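Local coordinates for protein probable mRNA-capping enzyme (PDB 3BGY) that removes the terminal phosphate from the 5'-triphosphate end of mRNA by hydrolysis, the opening step of cap synthesis, through this N-terminal domain of a multifunctional viral capping enzyme, at residues 21-26 / 219-224; 95-100 / 111-116. One frame throughout, in Å; residues are numbered along the deposited sequence.

How the interactions relate
The two contacts lie on opposite sides of the centre of a tunnel-type triphosphatase barrel, with their own centres 41 Å apart and their nearest atoms about 27 Å apart. Interaction 1 joins helix 17-32, which precedes the first strand, to helix 221-235, which follows the last, so that it brings together the two ends of the domain. Interaction 2 is far more local: it pairs helices 91-101 and 106-115, which follow one another between strands 83-88 and 122-136, well within the span that separates the partners of interaction 1. They share no helix; what connects them is the eight-stranded antiparallel barrel, against which both helix pairs pack.

Interaction 1: 21-26 / 219-224; sequences NEIVEM and IDINTL
Ile-221 is the bump and Ile-23 with Val-24 the hollow where the terminal helices of the tunnel triphosphatase barrel meet: helix 17-32, before the first strand, and helix 221-235, after the last. The backbones come closest at Val-24 and Ile-221, whose CA atoms are 6.4 Å apart. With CG1 anti to the backbone N (chi1 -167°) and CD1 extended beyond it (chi2 176°), the long branch of Ile-221 crosses to the other helix, where its CD1 lies 3.7 Å from Ile-23 CB and 3.9 Å from Val-24 CG2. On one flank, Ile-221 CG2 is 3.8 Å from Val-24 CG2. Both residues of the hollow meet the Ile-221 side chain at about a right angle. The fit is reciprocal: methyl CG2 of Ile-23 projects towards the other helix and is met both by Ile-221 CD1 and, at 4.1 Å, by Leu-224 CD2, one helical turn further on. Ile-23 and Leu-224 also both touch Phe-38 of strand 36-42, and Ile-23 reaches Ile-135 and Ile-144, so this seam is continuous with the barrel wall; Val-24 lies at its exposed margin. No hydrogen bond spans the two segments, but one between Asn-222 ND2 and Tyr-20 OH joins the two helices just outside them. The N-cap residue Asp-220 starts helix 221-235: its OD1 accepts from Asn-222 N at 2.9 Å and from Asn-222 ND2 at 2.8 Å.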
loop_
_atom_site.group_PDB
_atom_site.type_symbol
_atom_site.label_atom_id
_atom_site.label_comp_id
_atom_site.label_asym_id
_atom_site.label_seq_id
_atom_site.Cartn_x
_atom_site.Cartn_y
_atom_site.Cartn_z
ATOM N N ASN A 21 -17.404 17.633 -1.271
ATOM C CA ASN A 21 -18.149 17.355 -0.032
ATOM C C ASN A 21 -18.015 15.921 0.501
ATOM O O ASN A 21 -17.901 15.700 1.712
ATOM C CB ASN A 21 -19.625 17.749 -0.230
ATOM C CG ASN A 21 -19.788 19.253 -0.370
ATOM O OD1 ASN A 21 -18.937 20.015 0.099
ATOM N ND2 ASN A 21 -20.894 19.697 -0.978
ATOM N N GLU A 22 -17.943 14.966 -0.418
ATOM C CA GLU A 22 -17.791 13.567 -0.034
ATOM C C GLU A 22 -16.383 13.309 0.517
ATOM O O GLU A 22 -16.246 12.599 1.496
ATOM C CB GLU A 22 -18.082 12.652 -1.222
ATOM C CG GLU A 22 -19.570 12.530 -1.514
ATOM C CD GLU A 22 -19.914 11.479 -2.572
ATOM O OE1 GLU A 22 -19.038 10.648 -2.924
ATOM O OE2 GLU A 22 -21.088 11.476 -3.032
ATOM N N ILE A 23 -15.374 13.946 -0.084
ATOM C CA ILE A 23 -13.970 13.801 0.358
ATOM C C ILE A 23 -13.790 14.460 1.728
ATOM O O ILE A 23 -13.057 13.947 2.569
ATOM C CB ILE A 23 -12.989 14.352 -0.701
ATOM C CG1 ILE A 23 -13.064 13.446 -1.916
ATOM C CG2 ILE A 23 -11.509 14.329 -0.209
ATOM C CD1 ILE A 23 -12.518 14.035 -3.198
ATOM N N VAL A 24 -14.442 15.601 1.961
ATOM C CA VAL A 24 -14.373 16.248 3.300
ATOM C C VAL A 24 -14.893 15.284 4.386
ATOM O O VAL A 24 -14.270 15.139 5.435
ATOM C CB VAL A 24 -15.131 17.633 3.273
ATOM C CG1 VAL A 24 -15.372 18.200 4.687
ATOM C CG2 VAL A 24 -14.325 18.597 2.469
ATOM N N GLU A 25 -15.973 14.560 4.113
ATOM C CA GLU A 25 -16.505 13.588 5.065
ATOM C C GLU A 25 -15.521 12.436 5.267
ATOM O O GLU A 25 -15.304 12.019 6.405
ATOM C CB GLU A 25 -17.866 13.036 4.603
ATOM C CG GLU A 25 -18.909 14.137 4.427
ATOM C CD GLU A 25 -20.309 13.611 4.170
ATOM O OE1 GLU A 25 -20.507 12.884 3.166
ATOM O OE2 GLU A 25 -21.207 13.948 4.974
ATOM N N MET A 26 -14.881 11.990 4.171
ATOM C CA MET A 26 -13.889 10.901 4.239
ATOM C C MET A 26 -12.700 11.332 5.062
ATOM O O MET A 26 -12.147 10.536 5.822
ATOM C CB MET A 26 -13.412 10.477 2.849
ATOM C CG MET A 26 -14.439 9.748 2.051
ATOM S SD MET A 26 -13.859 9.527 0.351
ATOM C CE MET A 26 -12.591 8.287 0.602
ATOM N N ILE A 219 -5.641 16.670 6.733
ATOM C CA ILE A 219 -5.309 17.983 6.180
ATOM C C ILE A 219 -6.607 18.522 5.584
ATOM O O ILE A 219 -7.542 17.765 5.361
ATOM C CB ILE A 219 -4.205 17.973 5.075
ATOM C CG1 ILE A 219 -4.574 17.080 3.877
ATOM C CG2 ILE A 219 -2.878 17.520 5.668
ATOM C CD1 ILE A 219 -3.573 17.106 2.751
ATOM N N ASP A 220 -6.631 19.823 5.329
ATOM C CA ASP A 220 -7.796 20.464 4.718
ATOM C C ASP A 220 -7.846 19.963 3.277
ATOM O O ASP A 220 -6.823 19.807 2.636
ATOM C CB ASP A 220 -7.582 21.975 4.719
ATOM C CG ASP A 220 -8.837 22.758 4.295
ATOM O OD1 ASP A 220 -9.015 23.011 3.094
ATOM O OD2 ASP A 220 -9.629 23.102 5.179
ATOM N N ILE A 221 -9.054 19.802 2.730
ATOM C CA ILE A 221 -9.169 19.347 1.343
ATOM C C ILE A 221 -8.517 20.286 0.318
ATOM O O ILE A 221 -8.076 19.852 -0.752
ATOM C CB ILE A 221 -10.626 19.095 0.985
ATOM C CG1 ILE A 221 -10.723 18.320 -0.338
ATOM C CG2 ILE A 221 -11.389 20.395 0.958
ATOM C CD1 ILE A 221 -12.116 17.940 -0.717
ATOM N N ASN A 222 -8.477 21.582 0.647
ATOM C CA ASN A 222 -7.876 22.545 -0.260
ATOM C C ASN A 222 -6.362 22.342 -0.325
ATOM O O ASN A 222 -5.758 22.510 -1.375
ATOM C CB ASN A 222 -8.282 23.968 0.124
ATOM C CG ASN A 222 -9.761 24.191 -0.093
ATOM O OD1 ASN A 222 -10.206 24.287 -1.243
ATOM N ND2 ASN A 222 -10.538 24.138 0.976
ATOM N N THR A 223 -5.775 21.958 0.813
ATOM C CA THR A 223 -4.337 21.612 0.855
ATOM C C THR A 223 -4.106 20.312 0.034
ATOM O O THR A 223 -3.128 20.215 -0.747
ATOM C CB THR A 223 -3.904 21.421 2.315
ATOM O OG1 THR A 223 -4.246 22.600 3.028
ATOM C CG2 THR A 223 -2.409 21.186 2.452
ATOM N N LEU A 224 -5.021 19.346 0.165
ATOM C CA LEU A 224 -4.924 18.084 -0.583
ATOM C C LEU A 224 -5.002 18.349 -2.079
ATOM O O LEU A 224 -4.177 17.832 -2.835
ATOM C CB LEU A 224 -6.040 17.124 -0.178
ATOM C CG LEU A 224 -6.177 15.798 -0.948
ATOM C CD1 LEU A 224 -4.982 14.899 -0.649
ATOM C CD2 LEU A 224 -7.459 15.110 -0.588
#

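Interaction 2: 95-100 / 111-116; sequences GEFITK and RYIVSL
The carbonyl oxygen of Tyr-112, whose ring meets Phe-97 across the contact, takes two hydrogen bonds from Ser-115: one from OG to Tyr-112 O at 2.7 Å and one from the backbone N to the same oxygen at 3.1 Å. The hydroxyl approaches at a C=O...OG angle of 124°, somewhat tilted from the carbonyl plane. Across the interface the contact is entirely apolar. Tyr-112 CE2 lies 3.7 Å from Phe-97 CD1, and Tyr-112 CD2 3.9 Å from Phe-97 CE1, both near the plane of the Phe-97 ring at its edge. The two rings meet obliquely, centroids 6.0 Å apart and planes inclined at 34°. These are consecutive helices, 91-101 and 106-115, packed beside the tunnel barrel: Phe-97 touches Leu-72 of strand 66-77, and Ile-113 touches Ile-74 and Leu-76 of the same strand and Val-86 of strand 83-88. Phe-101 adds a third ring, meeting both aromatics. With CG anti to the backbone N (chi1 175°), Phe-97 turns its CD1-CE1 edge to the second helix, where Ile-113 CD1 sits 4.0 Å from Phe-97 CE1. Within 111-116, Leu-116 CG lies 4.2 Å above one face of the Tyr-112 ring, displaced from its centre.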
loop_
_atom_site.group_PDB
_atom_site.type_symbol
_atom_site.label_atom_id
_atom_site.label_comp_id
_atom_site.label_asym_id
_atom_site.label_seq_id
_atom_site.Cartn_x
_atom_site.Cartn_y
_atom_site.Cartn_z
ATOM N N GLY A 95 14.539 -14.601 0.676
ATOM C CA GLY A 95 15.189 -15.672 -0.070
ATOM C C GLY A 95 14.919 -17.032 0.531
ATOM O O GLY A 95 14.659 -17.992 -0.194
ATOM N N GLU A 96 14.916 -17.089 1.866
ATOM C CA GLU A 96 14.654 -18.320 2.610
ATOM C C GLU A 96 13.220 -18.780 2.439
ATOM O O GLU A 96 12.967 -19.970 2.271
ATOM C CB GLU A 96 14.975 -18.145 4.088
ATOM C CG GLU A 96 16.460 -18.239 4.399
ATOM C CD GLU A 96 16.744 -18.274 5.886
ATOM O OE1 GLU A 96 16.052 -19.022 6.615
ATOM O OE2 GLU A 96 17.668 -17.563 6.328
ATOM N N PHE A 97 12.298 -17.817 2.420
ATOM C CA PHE A 97 10.884 -18.103 2.231
ATOM C C PHE A 97 10.657 -18.700 0.834
ATOM O O PHE A 97 9.972 -19.709 0.709
ATOM C CB PHE A 97 10.054 -16.824 2.411
ATOM C CG PHE A 97 8.580 -17.000 2.115
ATOM C CD1 PHE A 97 7.715 -17.539 3.069
ATOM C CD2 PHE A 97 8.069 -16.668 0.849
ATOM C CE1 PHE A 97 6.343 -17.755 2.771
ATOM C CE2 PHE A 97 6.699 -16.878 0.531
ATOM C CZ PHE A 97 5.840 -17.422 1.490
ATOM N N ILE A 98 11.198 -18.045 -0.195
ATOM C CA ILE A 98 11.049 -18.500 -1.578
ATOM C C ILE A 98 11.622 -19.900 -1.802
ATOM O O ILE A 98 10.927 -20.756 -2.337
ATOM C CB ILE A 98 11.658 -17.489 -2.595
ATOM C CG1 ILE A 98 10.851 -16.185 -2.569
ATOM C CG2 ILE A 98 11.683 -18.083 -4.046
ATOM C CD1 ILE A 98 11.470 -15.048 -3.345
ATOM N N THR A 99 12.858 -20.135 -1.360
ATOM C CA THR A 99 13.496 -21.441 -1.527
ATOM C C THR A 99 12.769 -22.555 -0.769
ATOM O O THR A 99 12.539 -23.633 -1.330
ATOM C CB THR A 99 14.996 -21.427 -1.117
ATOM O OG1 THR A 99 15.131 -20.969 0.231
ATOM C CG2 THR A 99 15.797 -20.527 -2.033
ATOM N N LYS A 100 12.343 -22.259 0.461
ATOM C CA LYS A 100 11.641 -23.236 1.301
ATOM C C LYS A 100 10.206 -23.538 0.853
ATOM O O LYS A 100 9.803 -24.702 0.823
ATOM C CB LYS A 100 11.632 -22.793 2.774
ATOM C CG LYS A 100 11.105 -23.852 3.766
ATOM C CD LYS A 100 11.220 -23.424 5.226
ATOM C CE LYS A 100 10.728 -24.544 6.159
ATOM N NZ LYS A 100 10.852 -24.206 7.605
ATOM N N ARG A 111 -0.443 -21.468 6.974
ATOM C CA ARG A 111 -0.210 -21.786 8.391
ATOM C C ARG A 111 1.088 -21.125 8.864
ATOM O O ARG A 111 1.125 -20.575 9.960
ATOM C CB ARG A 111 -0.194 -23.301 8.596
ATOM C CG ARG A 111 -1.596 -23.864 8.720
ATOM C CD ARG A 111 -1.555 -25.376 8.925
ATOM N NE ARG A 111 -1.115 -26.061 7.715
ATOM C CZ ARG A 111 -0.758 -27.342 7.650
ATOM N NH1 ARG A 111 -0.768 -28.101 8.737
ATOM N NH2 ARG A 111 -0.456 -27.876 6.473
ATOM N N TYR A 112 2.083 -21.082 7.979
ATOM C CA TYR A 112 3.369 -20.439 8.262
ATOM C C TYR A 112 3.139 -18.935 8.387
ATOM O O TYR A 112 3.597 -18.311 9.345
ATOM C CB TYR A 112 4.418 -20.734 7.170
ATOM C CG TYR A 112 5.729 -19.936 7.305
ATOM C CD1 TYR A 112 6.733 -20.327 8.226
ATOM C CD2 TYR A 112 5.954 -18.761 6.535
ATOM C CE1 TYR A 112 7.936 -19.565 8.377
ATOM C CE2 TYR A 112 7.151 -17.990 6.688
ATOM C CZ TYR A 112 8.126 -18.403 7.605
ATOM O OH TYR A 112 9.276 -17.657 7.745
ATOM N N ILE A 113 2.376 -18.369 7.448
ATOM C CA ILE A 113 2.101 -16.927 7.471
ATOM C C ILE A 113 1.396 -16.452 8.756
ATOM O O ILE A 113 1.848 -15.478 9.382
ATOM C CB ILE A 113 1.364 -16.472 6.153
ATOM C CG1 ILE A 113 2.280 -16.670 4.950
ATOM C CG2 ILE A 113 0.905 -14.998 6.222
ATOM C CD1 ILE A 113 3.592 -15.846 4.948
ATOM N N VAL A 114 0.345 -17.149 9.183
ATOM C CA VAL A 114 -0.351 -16.764 10.412
ATOM C C VAL A 114 0.435 -17.095 11.695
ATOM O O VAL A 114 0.078 -16.613 12.769
ATOM C CB VAL A 114 -1.813 -17.313 10.519
ATOM C CG1 VAL A 114 -2.657 -16.791 9.372
ATOM C CG2 VAL A 114 -1.848 -18.848 10.592
ATOM N N SER A 115 1.517 -17.863 11.565
ATOM C CA SER A 115 2.346 -18.240 12.722
ATOM C C SER A 115 3.400 -17.185 13.036
ATOM O O SER A 115 3.926 -17.150 14.147
ATOM C CB SER A 115 3.040 -19.593 12.489
ATOM O OG SER A 115 4.250 -19.462 11.738
ATOM N N LEU A 116 3.719 -16.345 12.047
ATOM C CA LEU A 116 4.719 -15.305 12.209
ATOM C C LEU A 116 4.355 -14.243 13.213
ATOM O O LEU A 116 3.212 -13.802 13.301
ATOM C CB LEU A 116 5.061 -14.634 10.859
ATOM C CG LEU A 116 5.822 -15.445 9.800
ATOM C CD1 LEU A 116 6.003 -14.614 8.529
ATOM C CD2 LEU A 116 7.193 -15.860 10.347
#